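PDB 2YEQ: alkaline phosphatase D, which hydrolyses phosphate esters, acting as a phosphodiesterase and alkaline phosphatase with an active site that holds iron and calcium. Local coordinates for residues 203-208 / 261-266; 15-20 / 247-252. One frame throughout, in Å; residues are numbered along the deposited sequence.

Contact 1 of 2, residues 203-208 / 261-266; sequences PWVVTW and LYRHFT. With PE5 (3,6,9,12,15,18,21,24-octaoxahexacosan-1-ol), chain V.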
loop_
_atom_site.group_PDB
_atom_site.type_symbol
_atom_site.label_atom_id
_atom_site.label_comp_id
_atom_site.label_asym_id
_atom_site.label_seq_id
_atom_site.Cartn_x
_atom_site.Cartn_y
_atom_site.Cartn_z
ATOM N N PRO A 203 1.901 14.166 -0.813
ATOM C CA PRO A 203 1.769 13.394 -2.052
ATOM C C PRO A 203 1.897 11.915 -1.758
ATOM O O PRO A 203 2.733 11.535 -0.930
ATOM C CB PRO A 203 2.949 13.856 -2.895
ATOM C CG PRO A 203 3.942 14.374 -1.914
ATOM C CD PRO A 203 3.215 14.816 -0.704
ATOM N N TRP A 204 1.068 11.101 -2.424
ATOM C CA TRP A 204 1.041 9.660 -2.233
ATOM C C TRP A 204 1.518 8.941 -3.506
ATOM O O TRP A 204 1.248 9.387 -4.640
ATOM C CB TRP A 204 -0.356 9.158 -1.905
ATOM C CG TRP A 204 -0.848 9.429 -0.512
ATOM C CD1 TRP A 204 -0.685 10.582 0.210
ATOM C CD2 TRP A 204 -1.621 8.551 0.317
ATOM N NE1 TRP A 204 -1.288 10.466 1.421
ATOM C CE2 TRP A 204 -1.882 9.237 1.517
ATOM C CE3 TRP A 204 -2.107 7.239 0.164
ATOM C CZ2 TRP A 204 -2.600 8.675 2.547
ATOM C CZ3 TRP A 204 -2.803 6.679 1.173
ATOM C CH2 TRP A 204 -3.071 7.390 2.357
ATOM N N VAL A 205 2.218 7.825 -3.289
ATOM C CA VAL A 205 2.593 6.875 -4.323
ATOM C C VAL A 205 1.891 5.580 -3.951
ATOM O O VAL A 205 2.246 4.914 -2.974
ATOM C CB VAL A 205 4.114 6.704 -4.426
ATOM C CG1 VAL A 205 4.509 5.715 -5.558
ATOM C CG2 VAL A 205 4.748 8.070 -4.719
ATOM N N VAL A 206 0.845 5.234 -4.701
ATOM C CA VAL A 206 0.041 4.072 -4.351
ATOM C C VAL A 206 0.335 2.886 -5.280
ATOM O O VAL A 206 0.642 3.062 -6.464
ATOM C CB VAL A 206 -1.489 4.426 -4.400
ATOM C CG1 VAL A 206 -1.813 5.560 -3.389
ATOM C CG2 VAL A 206 -1.899 4.847 -5.821
ATOM N N THR A 207 0.217 1.683 -4.723
ATOM C CA THR A 207 0.153 0.457 -5.510
ATOM C C THR A 207 -0.794 -0.471 -4.805
ATOM O O THR A 207 -0.999 -0.337 -3.599
ATOM C CB THR A 207 1.540 -0.177 -5.730
ATOM O OG1 THR A 207 1.399 -1.284 -6.616
ATOM C CG2 THR A 207 2.216 -0.596 -4.365
ATOM N N TRP A 208 -1.438 -1.374 -5.544
ATOM C CA TRP A 208 -2.542 -2.160 -4.973
ATOM C C TRP A 208 -2.039 -3.531 -4.570
ATOM O O TRP A 208 -0.956 -3.928 -4.969
ATOM C CB TRP A 208 -3.691 -2.311 -5.992
ATOM C CG TRP A 208 -3.290 -2.736 -7.355
ATOM C CD1 TRP A 208 -2.361 -3.678 -7.698
ATOM C CD2 TRP A 208 -3.825 -2.233 -8.586
ATOM N NE1 TRP A 208 -2.283 -3.779 -9.073
ATOM C CE2 TRP A 208 -3.173 -2.909 -9.637
ATOM C CE3 TRP A 208 -4.809 -1.290 -8.898
ATOM C CZ2 TRP A 208 -3.452 -2.653 -10.976
ATOM C CZ3 TRP A 208 -5.084 -1.029 -10.223
ATOM C CH2 TRP A 208 -4.412 -1.722 -11.256
ATOM N N LEU A 261 0.578 0.071 -13.587
ATOM C CA LEU A 261 0.763 0.617 -12.258
ATOM C C LEU A 261 2.234 0.545 -11.805
ATOM O O LEU A 261 2.712 1.456 -11.133
ATOM C CB LEU A 261 -0.127 -0.067 -11.251
ATOM C CG LEU A 261 -0.344 0.656 -9.915
ATOM C CD1 LEU A 261 -0.936 2.083 -10.110
ATOM C CD2 LEU A 261 -1.227 -0.155 -9.020
ATOM N N TYR A 262 2.967 -0.513 -12.152
ATOM C CA TYR A 262 4.375 -0.520 -11.755
ATOM C C TYR A 262 5.131 0.641 -12.388
ATOM O O TYR A 262 4.872 1.029 -13.521
ATOM C CB TYR A 262 5.053 -1.884 -11.952
ATOM C CG TYR A 262 5.374 -2.316 -13.357
ATOM C CD1 TYR A 262 6.518 -1.873 -14.001
ATOM C CD2 TYR A 262 4.573 -3.256 -14.002
ATOM C CE1 TYR A 262 6.846 -2.327 -15.278
ATOM C CE2 TYR A 262 4.885 -3.717 -15.264
ATOM C CZ TYR A 262 6.008 -3.264 -15.896
ATOM O OH TYR A 262 6.286 -3.743 -17.137
ATOM N N ARG A 263 6.006 1.260 -11.596
ATOM C CA ARG A 263 6.681 2.456 -12.033
ATOM C C ARG A 263 7.884 2.773 -11.139
ATOM O O ARG A 263 8.053 2.193 -10.069
ATOM C CB ARG A 263 5.725 3.653 -12.062
ATOM C CG ARG A 263 5.011 3.926 -10.748
ATOM C CD ARG A 263 3.678 4.650 -11.004
ATOM N NE ARG A 263 3.008 5.197 -9.808
ATOM C CZ ARG A 263 2.375 4.508 -8.872
ATOM N NH1 ARG A 263 2.263 3.177 -8.907
ATOM N NH2 ARG A 263 1.798 5.163 -7.892
ATOM N N HIS A 264 8.726 3.663 -11.633
ATOM C CA HIS A 264 9.988 3.959 -10.977
ATOM C C HIS A 264 10.247 5.462 -10.877
ATOM O O HIS A 264 9.886 6.232 -11.749
ATOM C CB HIS A 264 11.126 3.263 -11.732
ATOM C CG HIS A 264 12.488 3.759 -11.362
ATOM N ND1 HIS A 264 13.077 4.844 -11.977
ATOM C CD2 HIS A 264 13.370 3.330 -10.424
ATOM C CE1 HIS A 264 14.264 5.061 -11.435
ATOM N NE2 HIS A 264 14.464 4.159 -10.487
ATOM N N PHE A 265 10.894 5.871 -9.790
ATOM C CA PHE A 265 11.392 7.234 -9.675
ATOM C C PHE A 265 12.563 7.289 -8.676
ATOM O O PHE A 265 12.729 6.396 -7.855
ATOM C CB PHE A 265 10.273 8.190 -9.243
ATOM C CG PHE A 265 9.779 7.954 -7.851
ATOM C CD1 PHE A 265 8.844 6.958 -7.591
ATOM C CD2 PHE A 265 10.237 8.726 -6.792
ATOM C CE1 PHE A 265 8.389 6.731 -6.306
ATOM C CE2 PHE A 265 9.783 8.505 -5.511
ATOM C CZ PHE A 265 8.860 7.497 -5.262
ATOM N N THR A 266 13.366 8.346 -8.763
ATOM C CA THR A 266 14.499 8.519 -7.857
ATOM C C THR A 266 14.280 9.774 -7.029
ATOM O O THR A 266 13.707 10.746 -7.504
ATOM C CB THR A 266 15.832 8.661 -8.614
ATOM O OG1 THR A 266 15.771 9.835 -9.433
ATOM C CG2 THR A 266 16.089 7.448 -9.504
HETATM C C50 PE5 V . 6.877 -0.117 -19.450
HETATM O O1 PE5 V . 6.387 0.628 -18.333
HETATM C C1 PE5 V . 7.413 1.282 -17.568
HETATM C C2 PE5 V . 6.818 1.896 -16.298
HETATM O O2 PE5 V . 6.389 3.238 -16.561
HETATM C C3 PE5 V . 5.324 3.739 -15.736
HETATM C C4 PE5 V . 4.528 4.807 -16.465
#

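Contact 2 of 2, residues 15-20 / 247-252; sequences SGDPLS and PLRISS. With EDO (1,2-ethanediol), chain I.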
loop_
_atom_site.group_PDB
_atom_site.type_symbol
_atom_site.label_atom_id
_atom_site.label_comp_id
_atom_site.label_asym_id
_atom_site.label_seq_id
_atom_site.Cartn_x
_atom_site.Cartn_y
_atom_site.Cartn_z
ATOM N N SER A 15 -2.938 14.361 -3.772
ATOM C CA SER A 15 -1.878 14.579 -4.745
ATOM C C SER A 15 -0.976 13.358 -4.809
ATOM O O SER A 15 -0.924 12.539 -3.901
ATOM C CB SER A 15 -1.043 15.832 -4.412
ATOM O OG SER A 15 -0.234 15.629 -3.251
ATOM N N GLY A 16 -0.235 13.245 -5.886
ATOM C CA GLY A 16 0.539 12.041 -6.060
ATOM C C GLY A 16 1.487 12.004 -7.218
ATOM O O GLY A 16 1.577 12.927 -8.024
ATOM N N ASP A 17 2.217 10.903 -7.269
ATOM C CA ASP A 17 3.182 10.638 -8.322
ATOM C C ASP A 17 4.032 11.845 -8.647
ATOM O O ASP A 17 4.150 12.244 -9.804
ATOM C CB ASP A 17 2.461 10.091 -9.562
ATOM C CG ASP A 17 2.208 8.593 -9.462
ATOM O OD1 ASP A 17 2.192 8.070 -8.318
ATOM O OD2 ASP A 17 2.036 7.944 -10.527
ATOM N N PRO A 18 4.672 12.401 -7.625
ATOM C CA PRO A 18 5.482 13.596 -7.837
ATOM C C PRO A 18 6.697 13.287 -8.661
ATOM O O PRO A 18 7.267 12.185 -8.521
ATOM C CB PRO A 18 5.892 14.010 -6.408
ATOM C CG PRO A 18 5.876 12.783 -5.650
ATOM C CD PRO A 18 4.724 11.963 -6.226
ATOM N N LEU A 19 7.053 14.234 -9.536
ATOM C CA LEU A 19 8.327 14.263 -10.240
ATOM C C LEU A 19 9.017 15.590 -9.872
ATOM O O LEU A 19 8.509 16.353 -9.055
ATOM C CB LEU A 19 8.130 14.156 -11.749
ATOM C CG LEU A 19 7.564 12.812 -12.260
ATOM C CD1 LEU A 19 7.271 12.871 -13.753
ATOM C CD2 LEU A 19 8.485 11.643 -11.916
ATOM N N SER A 20 10.168 15.882 -10.464
ATOM C CA SER A 20 10.902 17.091 -10.066
ATOM C C SER A 20 10.254 18.378 -10.563
ATOM O O SER A 20 10.527 19.438 -10.024
ATOM C CB SER A 20 12.378 17.013 -10.484
ATOM O OG SER A 20 12.523 17.023 -11.872
ATOM N N PRO A 247 -4.455 9.356 -7.233
ATOM C CA PRO A 247 -3.700 10.416 -7.914
ATOM C C PRO A 247 -2.578 9.847 -8.784
ATOM O O PRO A 247 -1.395 9.970 -8.459
ATOM C CB PRO A 247 -3.138 11.236 -6.757
ATOM C CG PRO A 247 -2.897 10.233 -5.705
ATOM C CD PRO A 247 -4.058 9.248 -5.820
ATOM N N LEU A 248 -2.979 9.252 -9.899
ATOM C CA LEU A 248 -2.088 8.616 -10.868
ATOM C C LEU A 248 -1.963 9.439 -12.135
ATOM O O LEU A 248 -2.851 10.204 -12.483
ATOM C CB LEU A 248 -2.654 7.234 -11.208
ATOM C CG LEU A 248 -2.764 6.254 -10.029
ATOM C CD1 LEU A 248 -3.446 4.956 -10.439
ATOM C CD2 LEU A 248 -1.397 5.917 -9.410
ATOM N N ARG A 249 -0.872 9.251 -12.857
ATOM C CA ARG A 249 -0.674 9.913 -14.149
ATOM C C ARG A 249 -1.438 9.210 -15.271
ATOM O O ARG A 249 -1.926 8.115 -15.081
ATOM C CB ARG A 249 0.817 9.989 -14.466
ATOM C CG ARG A 249 1.512 10.945 -13.532
ATOM C CD ARG A 249 2.962 11.105 -13.816
ATOM N NE ARG A 249 3.569 12.007 -12.828
ATOM C CZ ARG A 249 3.714 13.323 -12.968
ATOM N NH1 ARG A 249 3.301 13.956 -14.050
ATOM N NH2 ARG A 249 4.286 14.024 -12.004
ATOM N N ILE A 250 -1.550 9.863 -16.422
ATOM C CA ILE A 250 -2.413 9.385 -17.514
ATOM C C ILE A 250 -1.934 8.029 -18.125
ATOM O O ILE A 250 -2.737 7.231 -18.622
ATOM C CB ILE A 250 -2.586 10.493 -18.604
ATOM C CG1 ILE A 250 -3.793 10.177 -19.514
ATOM C CG2 ILE A 250 -1.293 10.694 -19.392
ATOM C CD1 ILE A 250 -5.130 10.117 -18.761
ATOM N N SER A 251 -0.644 7.738 -18.010
ATOM C CA SER A 251 -0.120 6.461 -18.473
ATOM C C SER A 251 -0.636 5.286 -17.635
ATOM O O SER A 251 -0.519 4.147 -18.056
ATOM C CB SER A 251 1.407 6.493 -18.476
ATOM O OG SER A 251 1.861 6.815 -17.167
ATOM N N SER A 252 -1.219 5.573 -16.469
ATOM C CA SER A 252 -1.909 4.574 -15.675
ATOM C C SER A 252 -3.412 4.450 -15.996
ATOM O O SER A 252 -4.089 3.688 -15.336
ATOM C CB SER A 252 -1.716 4.832 -14.154
ATOM O OG SER A 252 -0.386 4.582 -13.720
HETATM C C1 EDO I . 5.778 9.251 -11.697
HETATM O O1 EDO I . 6.016 9.684 -10.349
HETATM C C2 EDO I . 5.012 7.937 -11.698
HETATM O O2 EDO I . 3.862 8.033 -12.541
HETATM O O HOH W 1 0.917 6.925 -12.598
#

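Contact 1 of 2, residues 203-208 / 261-266
Arg263 reaches across to the backbone of Val206 and makes the polar part. NH1 and NH2 point end-on at one atom, Val206 O. Arg263 NH2 is 2.8 Å and Arg263 NH1 2.9 Å from Val206 O. The oxygen lies in the guanidinium plane. Arg263 NH1 also donates to Leu261 O at 2.8 Å, with an N-H...O angle of 157°. This bond ties the guanidinium to the loop just before its own strand and fixes its rotation. NH2 also forms a salt bridge to Asp17. The side chain runs extended from CG to NE, which carries the group from strand 263-266 to strand 203-206.

The rest is apolar. Val205 CG1 sits over one face of the guanidinium, 3.6 Å from Arg263 NH2, and also meets Phe265 CE1 at 4.1 Å. Leu261 CD2 lies over the five-membered ring of Trp208, 3.5 Å from its centroid, in a CH-pi contact. CG of Leu261 is anti to its backbone N (chi1 -163°), and this carries the branch toward the indole. Trp208 NE1 is bound by Asp277.

A leucine in place of Arg263 would probably leave Val206 O without these two donors and Asp17 without its charged mate. The chemistry implies a buried cation held by carbonyl oxygens and one carboxylate, joining an inner strand of one mixed sheet to edge strand 263-267 of another.

Contact 2 of 2, residues 15-20 / 247-252
Arg249 grips the backbone carbonyl of Asp17 side-on, and it has the largest area buried here. Arg249 NE lies 3.1 Å and Arg249 NH2 2.8 Å from the same atom, Asp17 O. Both donors are in the carbonyl plane. The side chain is extended from CG to NE, which lays the guanidinium beside the turn. Leu19 crosses it obliquely, with CD1 3.6 Å above the guanidinium plane of Arg249 and over its centre. Salt bridging of NH1 to Glu78 and a hydrogen bond between NH2 and Ser22 hold the far end.

Asp17 comes next. Its backbone has a positive phi of 44°, so the chain turns sharply as it leaves strand 13-16. CG lies beside the backbone N (chi1 -83°), which carries the carboxylate toward a water and Leu248. Asp17 OD2 accepts a hydrogen bond from that water, 2.6 Å away, while OD1 is engaged by Arg263. The water accepts from Arg249 N and donates to Ser252 OG, so it joins the carboxylate to the other segment. A bound 1,2-ethanediol, probably from the crystallisation liquor, gives OD2 another bond through its O2.

Pro247 is the third. Its ring packs on the backbone of Ser15 and Gly16, with Pro247 CG 3.5 Å from Ser15 O.

Here the end of strand 13-16, a member of the large mixed sheet of the calcineurin-like phosphatase fold, is clasped by the loop between helix 228-245 and strand 263-267. The two are packed and bridged rather than paired as strands.

In the fold
From the N terminus, strand 13-16 and the turn after it take the first side of contact 2. The chain adds 23-28 and 74-79 to the same mixed sheet and forms the antiparallel sheet of strands between 44 and 105. It returns through 117-122 and 145-148 to strand 203-206, the first side of contact 1. After helix 228-245, segment 247-252 closes the long loop of contact 2. Segment 261-266 closes the shorter one of contact 1 soon after. The two loops therefore cross. The contacts touch, about 8 Å between centres. They tie parallel neighbours 13-16 and 203-206 to the loop after helix 228-245 and to edge strand 263-267 of the other sheet.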